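Local structure of phage tail sheath protein (Desulfitobacterium hafniense, 3HXL) at residues Cys383-Met387 with Phe399-Leu405; Ser43-Pro47 with Arg89-Gly93. The protein probably assembles with copies of itself into the contractile sheath that surrounds the tail tube of a myovirus-type phage or prophage. All blocks are in the same frame, centred on the assembly; numbering follows the deposited sequence.

Contact 1: residues Cys383-Met387 with Phe399-Leu405; sequences CINYM and FDGQTDL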
ATOM      1  N   CYS A 383      12.701  26.874  -5.152  1.00 27.21           N
ATOM      2  CA  CYS A 383      11.792  26.605  -4.044  1.00 32.57           C
ATOM      3  C   CYS A 383      10.572  27.511  -4.127  1.00 29.93           C
ATOM      4  O   CYS A 383       9.448  27.083  -3.866  1.00 26.77           O
ATOM      5  CB  CYS A 383      12.514  26.795  -2.712  1.00 33.05           C
ATOM      6  SG  CYS A 383      13.779  25.534  -2.433  1.00 39.99           S
ATOM      7  N   ILE A 384      10.801  28.768  -4.490  1.00 24.99           N
ATOM      8  CA  ILE A 384       9.709  29.716  -4.625  1.00 23.26           C
ATOM      9  C   ILE A 384       8.755  29.200  -5.689  1.00 27.67           C
ATOM     10  O   ILE A 384       7.540  29.177  -5.489  1.00 28.30           O
ATOM     11  CB  ILE A 384      10.231  31.103  -5.033  1.00 24.05           C
ATOM     12  CG1 ILE A 384      11.045  31.699  -3.882  1.00 29.77           C
ATOM     13  CG2 ILE A 384       9.074  32.018  -5.403  1.00 30.36           C
ATOM     14  CD1 ILE A 384      10.246  31.930  -2.627  1.00 44.55           C
ATOM     15  N   ASN A 385       9.302  28.777  -6.823  1.00 27.75           N
ATOM     16  CA  ASN A 385       8.465  28.259  -7.894  1.00 29.23           C
ATOM     17  C   ASN A 385       7.676  27.056  -7.409  1.00 31.37           C
ATOM     18  O   ASN A 385       6.511  26.883  -7.770  1.00 28.75           O
ATOM     19  CB  ASN A 385       9.314  27.872  -9.099  1.00 31.40           C
ATOM     20  CG  ASN A 385       9.964  29.073  -9.750  1.00 39.73           C
ATOM     21  OD1 ASN A 385       9.342  30.130  -9.880  1.00 38.56           O
ATOM     22  ND2 ASN A 385      11.214  28.919 -10.170  1.00 46.19           N
ATOM     23  N   TYR A 386       8.317  26.227  -6.590  1.00 25.12           N
ATOM     24  CA  TYR A 386       7.662  25.042  -6.050  1.00 28.78           C
ATOM     25  C   TYR A 386       6.505  25.461  -5.150  1.00 23.84           C
ATOM     26  O   TYR A 386       5.396  24.940  -5.264  1.00 27.43           O
ATOM     27  CB  TYR A 386       8.651  24.204  -5.235  1.00 28.88           C
ATOM     28  CG  TYR A 386       8.010  23.019  -4.543  1.00 24.36           C
ATOM     29  CD1 TYR A 386       7.891  21.786  -5.187  1.00 27.31           C
ATOM     30  CD2 TYR A 386       7.485  23.142  -3.256  1.00 23.21           C
ATOM     31  CE1 TYR A 386       7.264  20.707  -4.564  1.00 25.35           C
ATOM     32  CE2 TYR A 386       6.856  22.073  -2.627  1.00 19.98           C
ATOM     33  CZ  TYR A 386       6.747  20.862  -3.282  1.00 20.17           C
ATOM     34  OH  TYR A 386       6.110  19.808  -2.661  1.00 25.11           O
HETATM   35  N   MSE A 387       6.769  26.401  -4.250  1.00 22.35           N
HETATM   36  CA  MSE A 387       5.737  26.859  -3.336  1.00 20.69           C
HETATM   37  C   MSE A 387       4.589  27.516  -4.092  1.00 27.03           C
HETATM   38  O   MSE A 387       3.427  27.371  -3.709  1.00 21.37           O
HETATM   39  CB  MSE A 387       6.330  27.823  -2.309  1.00 25.33           C
HETATM   40  CG  MSE A 387       7.360  27.177  -1.385  1.00 26.37           C
HETATM   41 SE   MSE A 387       6.623  25.714  -0.311  1.00 36.99          SE
HETATM   42  CE  MSE A 387       5.606  26.769   0.942  1.00 24.59           C
ATOM     43  N   PHE A 399       0.940  32.619   0.273  1.00 24.31           N
ATOM     44  CA  PHE A 399       2.378  32.475   0.098  1.00 22.12           C
ATOM     45  C   PHE A 399       2.908  33.646  -0.716  1.00 27.29           C
ATOM     46  O   PHE A 399       2.491  33.855  -1.854  1.00 28.11           O
ATOM     47  CB  PHE A 399       2.735  31.180  -0.627  1.00 21.56           C
ATOM     48  CG  PHE A 399       4.204  31.050  -0.907  1.00 23.47           C
ATOM     49  CD1 PHE A 399       5.096  30.772   0.125  1.00 24.07           C
ATOM     50  CD2 PHE A 399       4.705  31.274  -2.187  1.00 24.13           C
ATOM     51  CE1 PHE A 399       6.469  30.721  -0.110  1.00 29.99           C
ATOM     52  CE2 PHE A 399       6.076  31.228  -2.437  1.00 27.22           C
ATOM     53  CZ  PHE A 399       6.961  30.951  -1.394  1.00 29.55           C
ATOM     54  N   ASP A 400       3.833  34.399  -0.128  1.00 25.92           N
ATOM     55  CA  ASP A 400       4.435  35.550  -0.796  1.00 28.02           C
ATOM     56  C   ASP A 400       5.915  35.258  -1.033  1.00 19.66           C
ATOM     57  O   ASP A 400       6.729  35.363  -0.116  1.00 24.94           O
ATOM     58  CB  ASP A 400       4.297  36.800   0.079  1.00 28.18           C
ATOM     59  CG  ASP A 400       4.580  38.083  -0.684  1.00 40.05           C
ATOM     60  OD1 ASP A 400       5.373  38.045  -1.650  1.00 36.69           O
ATOM     61  OD2 ASP A 400       4.016  39.129  -0.308  1.00 40.18           O
ATOM     62  N   GLY A 401       6.253  34.889  -2.265  1.00 23.43           N
ATOM     63  CA  GLY A 401       7.630  34.581  -2.603  1.00 26.62           C
ATOM     64  C   GLY A 401       8.594  35.718  -2.330  1.00 32.76           C
ATOM     65  O   GLY A 401       9.810  35.521  -2.284  1.00 30.45           O
ATOM     66  N   GLN A 402       8.059  36.918  -2.143  1.00 32.54           N
ATOM     67  CA  GLN A 402       8.902  38.071  -1.878  1.00 36.74           C
ATOM     68  C   GLN A 402       9.350  38.176  -0.429  1.00 36.56           C
ATOM     69  O   GLN A 402      10.108  39.076  -0.082  1.00 37.19           O
ATOM     70  CB  GLN A 402       8.182  39.357  -2.283  1.00 35.51           C
ATOM     71  CG  GLN A 402       8.178  39.588  -3.777  1.00 36.42           C
ATOM     72  CD  GLN A 402       7.655  40.954  -4.148  1.00 42.17           C
ATOM     73  OE1 GLN A 402       7.914  41.939  -3.456  1.00 36.59           O
ATOM     74  NE2 GLN A 402       6.928  41.026  -5.254  1.00 49.77           N
ATOM     75  N   THR A 403       8.899  37.260   0.420  1.00 30.66           N
ATOM     76  CA  THR A 403       9.293  37.324   1.818  1.00 32.81           C
ATOM     77  C   THR A 403       9.143  36.026   2.604  1.00 30.60           C
ATOM     78  O   THR A 403       9.714  35.881   3.685  1.00 33.34           O
ATOM     79  CB  THR A 403       8.498  38.420   2.553  1.00 37.95           C
ATOM     80  OG1 THR A 403       8.832  38.402   3.947  1.00 57.11           O
ATOM     81  CG2 THR A 403       7.002  38.193   2.391  1.00 33.51           C
ATOM     82  N   ASP A 404       8.392  35.079   2.058  1.00 31.11           N
ATOM     83  CA  ASP A 404       8.146  33.819   2.750  1.00 29.48           C
ATOM     84  C   ASP A 404       9.188  32.717   2.581  1.00 28.99           C
ATOM     85  O   ASP A 404       8.972  31.591   3.030  1.00 27.78           O
ATOM     86  CB  ASP A 404       6.761  33.299   2.362  1.00 21.32           C
ATOM     87  CG  ASP A 404       5.646  34.168   2.915  1.00 30.06           C
ATOM     88  OD1 ASP A 404       4.468  33.933   2.579  1.00 32.91           O
ATOM     89  OD2 ASP A 404       5.953  35.090   3.698  1.00 39.64           O
ATOM     90  N   LEU A 405      10.316  33.032   1.951  1.00 29.61           N
ATOM     91  CA  LEU A 405      11.361  32.031   1.757  1.00 27.79           C
ATOM     92  C   LEU A 405      12.722  32.676   1.516  1.00 38.89           C
ATOM     93  O   LEU A 405      12.867  33.539   0.649  1.00 29.60           O
ATOM     94  CB  LEU A 405      10.993  31.118   0.586  1.00 24.01           C
ATOM     95  CG  LEU A 405      11.741  29.791   0.436  1.00 24.08           C
ATOM     96  CD1 LEU A 405      10.873  28.823  -0.349  1.00 30.72           C
ATOM     97  CD2 LEU A 405      13.083  30.004  -0.258  1.00 24.96           C
TER

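Contact 2: residues Ser43-Pro47 with Arg89-Gly93; sequences SWGEP and RLNAG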
ATOM      1  N   SER A  43      -3.663 -17.563   0.798  1.00 24.67           N
ATOM      2  CA  SER A  43      -3.773 -19.002   0.588  1.00 24.76           C
ATOM      3  C   SER A  43      -3.097 -19.416  -0.713  1.00 23.90           C
ATOM      4  O   SER A  43      -3.155 -20.577  -1.118  1.00 25.76           O
ATOM      5  CB  SER A  43      -5.245 -19.420   0.553  1.00 27.64           C
ATOM      6  OG  SER A  43      -5.909 -19.055   1.749  1.00 24.68           O
ATOM      7  N   TRP A  44      -2.451 -18.454  -1.362  1.00 22.91           N
ATOM      8  CA  TRP A  44      -1.762 -18.711  -2.616  1.00 21.17           C
ATOM      9  C   TRP A  44      -0.902 -17.504  -2.967  1.00 20.16           C
ATOM     10  O   TRP A  44      -1.102 -16.416  -2.425  1.00 23.65           O
ATOM     11  CB  TRP A  44      -2.798 -18.969  -3.718  1.00 25.40           C
ATOM     12  CG  TRP A  44      -2.239 -19.494  -5.009  1.00 29.32           C
ATOM     13  CD1 TRP A  44      -1.933 -18.776  -6.128  1.00 23.22           C
ATOM     14  CD2 TRP A  44      -1.961 -20.865  -5.322  1.00 21.96           C
ATOM     15  NE1 TRP A  44      -1.489 -19.619  -7.123  1.00 24.93           N
ATOM     16  CE2 TRP A  44      -1.495 -20.904  -6.652  1.00 21.55           C
ATOM     17  CE3 TRP A  44      -2.064 -22.065  -4.604  1.00 29.09           C
ATOM     18  CZ2 TRP A  44      -1.129 -22.101  -7.286  1.00 18.86           C
ATOM     19  CZ3 TRP A  44      -1.701 -23.256  -5.234  1.00 27.26           C
ATOM     20  CH2 TRP A  44      -1.238 -23.259  -6.564  1.00 19.02           C
ATOM     21  N   GLY A  45       0.059 -17.705  -3.864  1.00 17.61           N
ATOM     22  CA  GLY A  45       0.926 -16.620  -4.282  1.00 20.55           C
ATOM     23  C   GLY A  45       2.348 -16.719  -3.770  1.00 23.32           C
ATOM     24  O   GLY A  45       2.612 -17.373  -2.762  1.00 21.85           O
ATOM     25  N   GLU A  46       3.268 -16.067  -4.472  1.00 22.60           N
ATOM     26  CA  GLU A  46       4.672 -16.066  -4.087  1.00 19.32           C
ATOM     27  C   GLU A  46       4.847 -15.408  -2.719  1.00 23.16           C
ATOM     28  O   GLU A  46       4.451 -14.260  -2.516  1.00 23.71           O
ATOM     29  CB  GLU A  46       5.501 -15.324  -5.137  1.00 26.84           C
ATOM     30  CG  GLU A  46       6.975 -15.186  -4.785  1.00 25.43           C
ATOM     31  CD  GLU A  46       7.804 -14.707  -5.956  1.00 30.07           C
ATOM     32  OE1 GLU A  46       7.340 -13.808  -6.690  1.00 36.42           O
ATOM     33  OE2 GLU A  46       8.925 -15.223  -6.144  1.00 37.84           O
ATOM     34  N   PRO A  47       5.440 -16.136  -1.759  1.00 22.57           N
ATOM     35  CA  PRO A  47       5.662 -15.617  -0.405  1.00 19.87           C
ATOM     36  C   PRO A  47       6.965 -14.835  -0.218  1.00 19.56           C
ATOM     37  O   PRO A  47       7.936 -15.043  -0.946  1.00 19.63           O
ATOM     38  CB  PRO A  47       5.636 -16.882   0.440  1.00 25.91           C
ATOM     39  CG  PRO A  47       6.368 -17.851  -0.448  1.00 26.50           C
ATOM     40  CD  PRO A  47       5.755 -17.577  -1.825  1.00 20.28           C
ATOM     41  N   ARG A  89       3.109 -11.322   0.824  1.00 15.35           N
ATOM     42  CA  ARG A  89       2.476 -12.482   1.436  1.00 14.61           C
ATOM     43  C   ARG A  89       3.382 -12.972   2.566  1.00 14.83           C
ATOM     44  O   ARG A  89       4.509 -13.396   2.332  1.00 20.23           O
ATOM     45  CB  ARG A  89       2.260 -13.605   0.424  1.00 14.36           C
ATOM     46  CG  ARG A  89       1.518 -14.778   1.038  1.00 18.36           C
ATOM     47  CD  ARG A  89       1.504 -16.014   0.149  1.00 20.51           C
ATOM     48  NE  ARG A  89       0.805 -17.102   0.817  1.00 16.66           N
ATOM     49  CZ  ARG A  89       0.680 -18.332   0.331  1.00 22.54           C
ATOM     50  NH1 ARG A  89       1.208 -18.647  -0.847  1.00 21.05           N
ATOM     51  NH2 ARG A  89       0.017 -19.245   1.028  1.00 15.18           N
ATOM     52  N   LEU A  90       2.862 -12.918   3.787  1.00 19.14           N
ATOM     53  CA  LEU A  90       3.600 -13.285   4.995  1.00 21.20           C
ATOM     54  C   LEU A  90       3.832 -14.768   5.251  1.00 28.05           C
ATOM     55  O   LEU A  90       4.720 -15.128   6.021  1.00 27.04           O
ATOM     56  CB  LEU A  90       2.875 -12.702   6.206  1.00 21.99           C
ATOM     57  CG  LEU A  90       2.701 -11.182   6.294  1.00 21.71           C
ATOM     58  CD1 LEU A  90       1.509 -10.877   7.171  1.00 19.85           C
ATOM     59  CD2 LEU A  90       3.970 -10.530   6.832  1.00 18.41           C
ATOM     60  N   ASN A  91       3.030 -15.622   4.623  1.00 24.34           N
ATOM     61  CA  ASN A  91       3.124 -17.062   4.832  1.00 18.25           C
ATOM     62  C   ASN A  91       3.404 -17.849   3.561  1.00 27.60           C
ATOM     63  O   ASN A  91       2.849 -17.554   2.497  1.00 24.54           O
ATOM     64  CB  ASN A  91       1.821 -17.557   5.453  1.00 18.84           C
ATOM     65  CG  ASN A  91       0.622 -17.309   4.553  1.00 21.38           C
ATOM     66  OD1 ASN A  91       0.480 -16.232   3.967  1.00 27.64           O
ATOM     67  ND2 ASN A  91      -0.249 -18.299   4.446  1.00 19.38           N
ATOM     68  N   ALA A  92       4.270 -18.852   3.682  1.00 22.01           N
ATOM     69  CA  ALA A  92       4.622 -19.713   2.557  1.00 23.90           C
ATOM     70  C   ALA A  92       3.667 -20.901   2.512  1.00 24.00           C
ATOM     71  O   ALA A  92       3.455 -21.503   1.456  1.00 28.33           O
ATOM     72  CB  ALA A  92       6.057 -20.201   2.701  1.00 25.69           C
ATOM     73  N   GLY A  93       3.094 -21.232   3.665  1.00 23.65           N
ATOM     74  CA  GLY A  93       2.160 -22.340   3.748  1.00 21.25           C
ATOM     75  C   GLY A  93       2.716 -23.672   3.278  1.00 26.31           C
ATOM     76  O   GLY A  93       3.917 -23.810   3.047  1.00 28.52           O
TER
HETATM   77  O   HOH W   1       4.997 -11.964  -1.369  1.00 16.11           O

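Contact 1: residues Cys383-Met387 with Phe399-Leu405
Met387, a selenomethionine, lies across one face of the Phe399 ring, and the two side chains cross at about a right angle. Its CB makes a CH-pi contact, 3.5 Å from the ring centroid, shifted toward the CZ rim. CG anti to the carbonyl carbon (chi1 -64°) turns the chain beside the backbone N, where CG meets CD1 of Leu405. SE then rides higher above the same ring, 5.5 Å from its centroid, a distant Met-aromatic contact. A further bend at chi3 brings CE back to 4.1 Å from Phe399 CD1. Helix 373-392 packs against the loop that follows it and the start of strand 405-408 in the C-terminal domain of the sheath protein, with Ala422 of strand 415-422 also touching Met387. Ile384 CD1 reaches the edge of the Phe399 ring at CZ and lies beside Gly401 O. The same methyl presses tightly on Leu405 CB at 3.4 Å. Farther back on the helix, Cys383 CB touches Leu405 CD1. The loop contains an Asx turn, Gln402 N donating to Asp400 OD1; Asp400 N in turn donates to Asp404 OD1 at 2.8 Å.

Contact 2: residues Ser43-Pro47 with Arg89-Gly93
At the junction between the sheet that holds strands 35-40 and 84-89 and the beta-sandwich domain, Arg89, the last residue of strand 84-89, reaches into the loop Ser43-Pro47 and grips its backbone. With CG anti to the backbone N (chi1 -176°) and the chain extended to NE, the side chain runs along the loop and carries its guanidinium to Gly45. NH1 donates to Gly45 O at 2.7 Å, meeting a lone pair in the carbonyl plane, and the oxygen lies in the guanidinium plane at its edge. The backbone from Ser43 C to Trp44 C covers one face of the group, with Trp44 N 3.4 Å above the plane near the rim; Ala92 C lies more distantly over the opposite face. NH2 donates to Gly110 O, in the loop between strands 103-107 and 117-123, and weakly to Leu42 O. A weak bond from NE to Asn91 OD1 adds a tie within 89-93, whereas Asn91 ND2 is held by Leu42 O and Asp180 O. The CB of Trp44 points away from the second segment, and its indole packs with Trp109, edge-to-face, and with Trp158. Beyond the arginine the loops touch through Pro47, whose CB rests 3.5 Å from Asn91 O. Its CG meets Ala92 CB at 3.9 Å, and Pro47 also touches Trp109. Where the backbones draw together near the strand end, one water bridges them, donating to Glu46 O at 2.6 Å. The same water accepts from Arg89 N at 3.0 Å.

How the contacts relate
From the N terminus, strand 35-40 leads into the first half of contact 2; the chain then passes through strand 51-54 and two short helices before strand 84-89 returns beside strand 35-40 and closes the loop at 89-93. The beta-sandwich, the subtilisin-like domain and helix 344-364 follow. Helix 373-392 opens contact 1, which closes a much shorter excursion, 11 residues, as the chain enters strand 405-408. The two closures stand in series, neither nested nor crossing. They lie on opposite sides of the chain's centre, about 49 Å apart between centres: contact 2 ties together the loops that leave two neighbouring strands of the mixed sheet, beside the beta-sandwich; contact 1 stays within the C-terminal domain.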